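Local coordinates for protein tyrosine--tRNA ligase, mitochondrial (Emericella nidulans, PDB 5IHX) that probably charges mitochondrial tyrosine tRNA with L-tyrosine, using ATP to activate the amino acid and releasing AMP and diphosphate, at residues G71-A76 with F215-M220; L219-D224 with S240-N245. One frame throughout, in Å; residues are numbered along the deposited sequence.

Contact 1: G71-A76 with F215-M220; sequences GVDPTA and FTYPLM. With TYR (tyrosine), chain C.
Asp-73 and Tyr-217 reach toward each other from opposite directions and meet through one hydrogen bond, the phenol OH of Tyr-217 donating a hydrogen bond to OD1 of Asp-73 at 2.6 Å. The hydroxyl comes to OD1 on the syn side but lies 30° out of the carboxylate plane. Carboxylate and phenol ring are strongly turned against each other, their planes 76° apart. Bound tyrosine takes the other half of the link: its amino N donates to the same OH at 2.8 Å, lying in the plane of the Tyr-217 ring at its edge. The phenol oxygen thus accepts from the ligand amine and donates to the carboxylate, a chain of two hydrogen bonds. OD2 of Asp-73 comes to the edge of the ligand ring, 3.5 Å from ligand CD2. CA of Gly-71 lies over one face of that ring, 3.5 Å from ligand CD1. These residues belong to the tyrosine pocket of the class I Rossmann-fold catalytic domain, where strand 68-72 ends and its loop faces helix 212-229. The side chains must bridge a wide gap, since the CA atoms of Asp-73 and Tyr-217 are 12.1 Å apart. Tyr-217 spans most of it because its CG stands anti to the backbone N (chi1 -173°), sending the ring off the helix. Further out, Thr-108 OG1 hydrogen-bonds OD2 of Asp-73, which would limit the carboxylate's rotation, and Pro-74 centres an inverse gamma turn. Behind Tyr-217 the helix packs on the second subunit, where Thr-216 meets Phe-212 of that chain.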
loop_
_atom_site.group_PDB
_atom_site.type_symbol
_atom_site.label_atom_id
_atom_site.label_comp_id
_atom_site.label_asym_id
_atom_site.label_seq_id
_atom_site.Cartn_x
_atom_site.Cartn_y
_atom_site.Cartn_z
ATOM N N GLY A 71 -2.357 3.410 -20.854
ATOM C CA GLY A 71 -3.135 3.883 -19.724
ATOM C C GLY A 71 -3.334 5.386 -19.739
ATOM O O GLY A 71 -2.519 6.123 -20.290
ATOM N N VAL A 72 -4.428 5.836 -19.135
ATOM C CA VAL A 72 -4.685 7.262 -18.991
ATOM C C VAL A 72 -5.402 7.519 -17.669
ATOM O O VAL A 72 -6.356 6.820 -17.326
ATOM C CB VAL A 72 -5.522 7.820 -20.173
ATOM C CG1 VAL A 72 -6.822 7.037 -20.346
ATOM C CG2 VAL A 72 -5.815 9.302 -19.973
ATOM N N ASP A 73 -4.918 8.507 -16.921
ATOM C CA ASP A 73 -5.533 8.887 -15.653
ATOM C C ASP A 73 -6.498 10.056 -15.872
ATOM O O ASP A 73 -6.099 11.099 -16.391
ATOM C CB ASP A 73 -4.472 9.264 -14.615
ATOM C CG ASP A 73 -3.804 8.049 -13.986
ATOM O OD1 ASP A 73 -2.875 8.237 -13.172
ATOM O OD2 ASP A 73 -4.229 6.908 -14.269
ATOM N N PRO A 74 -7.774 9.884 -15.482
ATOM C CA PRO A 74 -8.774 10.941 -15.668
ATOM C C PRO A 74 -8.625 12.115 -14.695
ATOM O O PRO A 74 -9.274 12.139 -13.651
ATOM C CB PRO A 74 -10.098 10.207 -15.440
ATOM C CG PRO A 74 -9.759 9.115 -14.495
ATOM C CD PRO A 74 -8.369 8.679 -14.871
ATOM N N THR A 75 -7.769 13.070 -15.048
ATOM C CA THR A 75 -7.585 14.284 -14.256
ATOM C C THR A 75 -8.437 15.424 -14.813
ATOM O O THR A 75 -8.470 16.520 -14.253
ATOM C CB THR A 75 -6.112 14.730 -14.236
ATOM O OG1 THR A 75 -5.671 15.001 -15.573
ATOM C CG2 THR A 75 -5.233 13.654 -13.621
ATOM N N ALA A 76 -9.116 15.154 -15.923
ATOM C CA ALA A 76 -10.007 16.118 -16.556
ATOM C C ALA A 76 -11.196 15.368 -17.149
ATOM O O ALA A 76 -11.130 14.152 -17.333
ATOM C CB ALA A 76 -9.267 16.907 -17.630
ATOM N N PHE A 215 5.115 7.448 -3.815
ATOM C CA PHE A 215 6.240 6.523 -3.896
ATOM C C PHE A 215 5.774 5.139 -4.349
ATOM O O PHE A 215 6.531 4.388 -4.961
ATOM C CB PHE A 215 6.940 6.448 -2.535
ATOM C CG PHE A 215 8.248 5.710 -2.554
ATOM C CD1 PHE A 215 9.322 6.196 -3.280
ATOM C CD2 PHE A 215 8.413 4.548 -1.817
ATOM C CE1 PHE A 215 10.532 5.526 -3.290
ATOM C CE2 PHE A 215 9.621 3.874 -1.821
ATOM C CZ PHE A 215 10.683 4.364 -2.558
ATOM N N THR A 216 4.517 4.820 -4.053
ATOM C CA THR A 216 3.944 3.516 -4.372
ATOM C C THR A 216 3.386 3.446 -5.796
ATOM O O THR A 216 3.165 2.358 -6.326
ATOM C CB THR A 216 2.810 3.163 -3.376
ATOM O OG1 THR A 216 3.275 3.327 -2.033
ATOM C CG2 THR A 216 2.318 1.730 -3.567
ATOM N N TYR A 217 3.174 4.605 -6.416
ATOM C CA TYR A 217 2.491 4.672 -7.711
ATOM C C TYR A 217 3.094 3.725 -8.761
ATOM O O TYR A 217 2.351 3.026 -9.452
ATOM C CB TYR A 217 2.485 6.111 -8.243
ATOM C CG TYR A 217 1.646 6.285 -9.492
ATOM C CD1 TYR A 217 0.338 6.741 -9.404
ATOM C CD2 TYR A 217 2.152 5.986 -10.753
ATOM C CE1 TYR A 217 -0.441 6.901 -10.530
ATOM C CE2 TYR A 217 1.378 6.143 -11.887
ATOM C CZ TYR A 217 0.081 6.600 -11.770
ATOM O OH TYR A 217 -0.699 6.760 -12.892
ATOM N N PRO A 218 4.432 3.700 -8.896
ATOM C CA PRO A 218 5.033 2.764 -9.858
ATOM C C PRO A 218 4.598 1.311 -9.647
ATOM O O PRO A 218 4.429 0.578 -10.623
ATOM C CB PRO A 218 6.537 2.911 -9.613
ATOM C CG PRO A 218 6.714 4.230 -8.983
ATOM C CD PRO A 218 5.438 4.594 -8.289
ATOM N N LEU A 219 4.428 0.902 -8.394
ATOM C CA LEU A 219 4.027 -0.470 -8.098
ATOM C C LEU A 219 2.582 -0.713 -8.526
ATOM O O LEU A 219 2.226 -1.819 -8.937
ATOM C CB LEU A 219 4.198 -0.783 -6.607
ATOM C CG LEU A 219 5.623 -1.095 -6.135
ATOM C CD1 LEU A 219 6.477 0.162 -6.065
ATOM C CD2 LEU A 219 5.603 -1.811 -4.788
ATOM N N MET A 220 1.748 0.317 -8.434
ATOM C CA MET A 220 0.363 0.200 -8.879
ATOM C C MET A 220 0.286 0.056 -10.397
ATOM O O MET A 220 -0.463 -0.775 -10.913
ATOM C CB MET A 220 -0.456 1.410 -8.429
ATOM C CG MET A 220 -0.638 1.512 -6.926
ATOM S SD MET A 220 -1.660 2.918 -6.446
ATOM C CE MET A 220 -3.282 2.374 -6.984
HETATM N N TYR C . 0.658 6.725 -15.309
HETATM C CA TYR C . 0.160 7.085 -16.668
HETATM C C TYR C . 0.074 8.598 -16.833
HETATM O O TYR C . 0.177 9.126 -17.942
HETATM C CB TYR C . -1.208 6.451 -16.922
HETATM C CG TYR C . -1.254 4.977 -16.604
HETATM C CD1 TYR C . -0.518 4.064 -17.351
HETATM C CD2 TYR C . -2.031 4.495 -15.558
HETATM C CE1 TYR C . -0.557 2.716 -17.066
HETATM C CE2 TYR C . -2.075 3.149 -15.265
HETATM C CZ TYR C . -1.337 2.264 -16.023
HETATM O OH TYR C . -1.375 0.921 -15.735
HETATM O OXT TYR C . -0.108 9.327 -15.858
#

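Contact 2: L219-D224 with S240-N245; sequences LMQAWD and SDQYGN. With TYR (tyrosine), chain C.
Two glutamine amides, Gln-221 and Gln-242, lie nearly coplanar, their planes 8° apart, yet only a weak hydrogen bond joins them, from NE2 of Gln-221 to OE1 of Gln-242 at 3.3 Å. The firmer hold on that oxygen comes from its own segment: ND2 of Asn-245 donates at 3.1 Å with an N-H...O angle of 173°, although it approaches from above the carbonyl plane. CB of Asn-245 also packs 3.7 Å from NE2 of Gln-221. A third, weak donor is the amino N of bound tyrosine, 3.4 Å from OE1 of Gln-242. The same amine makes a shorter bond, at 2.9 Å, to OE1 of Gln-221. With chi1 at -175° and its chain extended, Gln-221 reaches off the helix and lays its amide over a face of the ligand ring, CD 3.4 Å from CE1. One helical turn on, OD1 of Asp-224 accepts the substrate hydroxyl at 2.9 Å, so helix 212-229 grips both ends of the ligand. Gln-236 and Asp-113 hold the NH2 groups of Gln-221 and Gln-242 respectively. Amine recognition by side chains and an aspartate reading the phenol hydroxyl mark the tyrosine-specific pocket of a class I tyrosyl-tRNA synthetase.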
loop_
_atom_site.group_PDB
_atom_site.type_symbol
_atom_site.label_atom_id
_atom_site.label_comp_id
_atom_site.label_asym_id
_atom_site.label_seq_id
_atom_site.Cartn_x
_atom_site.Cartn_y
_atom_site.Cartn_z
ATOM N N LEU A 219 4.428 0.902 -8.394
ATOM C CA LEU A 219 4.027 -0.470 -8.098
ATOM C C LEU A 219 2.582 -0.713 -8.526
ATOM O O LEU A 219 2.226 -1.819 -8.937
ATOM C CB LEU A 219 4.198 -0.783 -6.607
ATOM C CG LEU A 219 5.623 -1.095 -6.135
ATOM C CD1 LEU A 219 6.477 0.162 -6.065
ATOM C CD2 LEU A 219 5.603 -1.811 -4.788
ATOM N N MET A 220 1.748 0.317 -8.434
ATOM C CA MET A 220 0.363 0.200 -8.879
ATOM C C MET A 220 0.286 0.056 -10.397
ATOM O O MET A 220 -0.463 -0.775 -10.913
ATOM C CB MET A 220 -0.456 1.410 -8.429
ATOM C CG MET A 220 -0.638 1.512 -6.926
ATOM S SD MET A 220 -1.660 2.918 -6.446
ATOM C CE MET A 220 -3.282 2.374 -6.984
ATOM N N GLN A 221 1.063 0.864 -11.111
ATOM C CA GLN A 221 1.123 0.763 -12.566
ATOM C C GLN A 221 1.652 -0.607 -12.977
ATOM O O GLN A 221 1.181 -1.203 -13.947
ATOM C CB GLN A 221 1.990 1.873 -13.159
ATOM C CG GLN A 221 1.983 1.888 -14.688
ATOM C CD GLN A 221 2.247 3.263 -15.284
ATOM O OE1 GLN A 221 2.082 4.289 -14.622
ATOM N NE2 GLN A 221 2.654 3.286 -16.547
ATOM N N ALA A 222 2.641 -1.098 -12.238
ATOM C CA ALA A 222 3.211 -2.411 -12.509
ATOM C C ALA A 222 2.162 -3.491 -12.303
ATOM O O ALA A 222 2.053 -4.427 -13.095
ATOM C CB ALA A 222 4.410 -2.665 -11.617
ATOM N N TRP A 223 1.389 -3.358 -11.231
ATOM C CA TRP A 223 0.345 -4.324 -10.924
ATOM C C TRP A 223 -0.744 -4.291 -12.000
ATOM O O TRP A 223 -1.253 -5.337 -12.401
ATOM C CB TRP A 223 -0.247 -4.056 -9.536
ATOM C CG TRP A 223 -1.083 -5.186 -9.016
ATOM C CD1 TRP A 223 -2.444 -5.289 -9.052
ATOM C CD2 TRP A 223 -0.608 -6.382 -8.388
ATOM N NE1 TRP A 223 -2.844 -6.473 -8.480
ATOM C CE2 TRP A 223 -1.736 -7.164 -8.067
ATOM C CE3 TRP A 223 0.663 -6.868 -8.064
ATOM C CZ2 TRP A 223 -1.631 -8.403 -7.436
ATOM C CZ3 TRP A 223 0.766 -8.098 -7.442
ATOM C CH2 TRP A 223 -0.374 -8.851 -7.133
ATOM N N ASP A 224 -1.101 -3.089 -12.457
ATOM C CA ASP A 224 -2.037 -2.939 -13.574
ATOM C C ASP A 224 -1.600 -3.798 -14.752
ATOM O O ASP A 224 -2.387 -4.567 -15.302
ATOM C CB ASP A 224 -2.136 -1.483 -14.032
ATOM C CG ASP A 224 -2.962 -0.623 -13.099
ATOM O OD1 ASP A 224 -2.924 0.614 -13.264
ATOM O OD2 ASP A 224 -3.641 -1.173 -12.206
ATOM N N SER A 240 6.229 9.802 -23.744
ATOM C CA SER A 240 7.678 9.872 -23.559
ATOM C C SER A 240 8.104 9.867 -22.089
ATOM O O SER A 240 9.106 9.247 -21.731
ATOM C CB SER A 240 8.226 11.125 -24.240
ATOM O OG SER A 240 7.510 12.273 -23.825
ATOM N N ASP A 241 7.345 10.551 -21.240
ATOM C CA ASP A 241 7.712 10.682 -19.831
ATOM C C ASP A 241 7.404 9.424 -19.016
ATOM O O ASP A 241 7.638 9.394 -17.808
ATOM C CB ASP A 241 6.990 11.877 -19.205
ATOM C CG ASP A 241 5.493 11.658 -19.090
ATOM O OD1 ASP A 241 4.922 10.960 -19.954
ATOM O OD2 ASP A 241 4.887 12.179 -18.129
ATOM N N GLN A 242 6.890 8.390 -19.676
ATOM C CA GLN A 242 6.505 7.158 -18.990
ATOM C C GLN A 242 7.584 6.084 -19.069
ATOM O O GLN A 242 7.360 4.948 -18.650
ATOM C CB GLN A 242 5.193 6.620 -19.568
ATOM C CG GLN A 242 3.984 7.470 -19.225
ATOM C CD GLN A 242 3.712 7.498 -17.734
ATOM O OE1 GLN A 242 3.556 6.451 -17.104
ATOM N NE2 GLN A 242 3.679 8.692 -17.158
ATOM N N TYR A 243 8.747 6.440 -19.606
ATOM C CA TYR A 243 9.846 5.488 -19.734
ATOM C C TYR A 243 10.164 4.833 -18.393
ATOM O O TYR A 243 10.251 3.609 -18.299
ATOM C CB TYR A 243 11.098 6.168 -20.289
ATOM C CG TYR A 243 12.200 5.190 -20.622
ATOM C CD1 TYR A 243 13.113 4.786 -19.656
ATOM C CD2 TYR A 243 12.321 4.658 -21.897
ATOM C CE1 TYR A 243 14.117 3.887 -19.952
ATOM C CE2 TYR A 243 13.322 3.757 -22.204
ATOM C CZ TYR A 243 14.217 3.375 -21.228
ATOM O OH TYR A 243 15.216 2.478 -21.528
ATOM N N GLY A 244 10.331 5.657 -17.362
ATOM C CA GLY A 244 10.644 5.175 -16.029
ATOM C C GLY A 244 9.633 4.181 -15.487
ATOM O O GLY A 244 10.010 3.107 -15.016
ATOM N N ASN A 245 8.351 4.535 -15.543
ATOM C CA ASN A 245 7.296 3.649 -15.052
ATOM C C ASN A 245 7.225 2.343 -15.831
ATOM O O ASN A 245 7.013 1.280 -15.250
ATOM C CB ASN A 245 5.934 4.347 -15.098
ATOM C CG ASN A 245 5.824 5.487 -14.099
ATOM O OD1 ASN A 245 6.495 5.489 -13.066
ATOM N ND2 ASN A 245 4.962 6.453 -14.395
HETATM N N TYR C . 0.658 6.725 -15.309
HETATM C CA TYR C . 0.160 7.085 -16.668
HETATM C C TYR C . 0.074 8.598 -16.833
HETATM O O TYR C . 0.177 9.126 -17.942
HETATM C CB TYR C . -1.208 6.451 -16.922
HETATM C CG TYR C . -1.254 4.977 -16.604
HETATM C CD1 TYR C . -0.518 4.064 -17.351
HETATM C CD2 TYR C . -2.031 4.495 -15.558
HETATM C CE1 TYR C . -0.557 2.716 -17.066
HETATM C CE2 TYR C . -2.075 3.149 -15.265
HETATM C CZ TYR C . -1.337 2.264 -16.023
HETATM O OH TYR C . -1.375 0.921 -15.735
HETATM O OXT TYR C . -0.108 9.327 -15.858
#

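Overall arrangement
From the N terminus, the chain first reaches 71-76 at the end of strand 68-72, then runs through 138 intervening residues, just over half of them helical, before 215-220 closes contact 1 as a long loop. Helix 212-229 continues directly into contact 2, which closes a short loop of 15 residues through strand 235-238 to the start of helix 243-259. The loops follow one another, overlapping at Leu-219 and Met-220, and neither nests in the other. The centres of contacts 1 and 2 lie about 8 Å apart. Helix 212-229 is the shared element, tied by contact 1 to the loop after strand 68-72 of the central sheet and by contact 2 to helix 243-259, with bound tyrosine touching both.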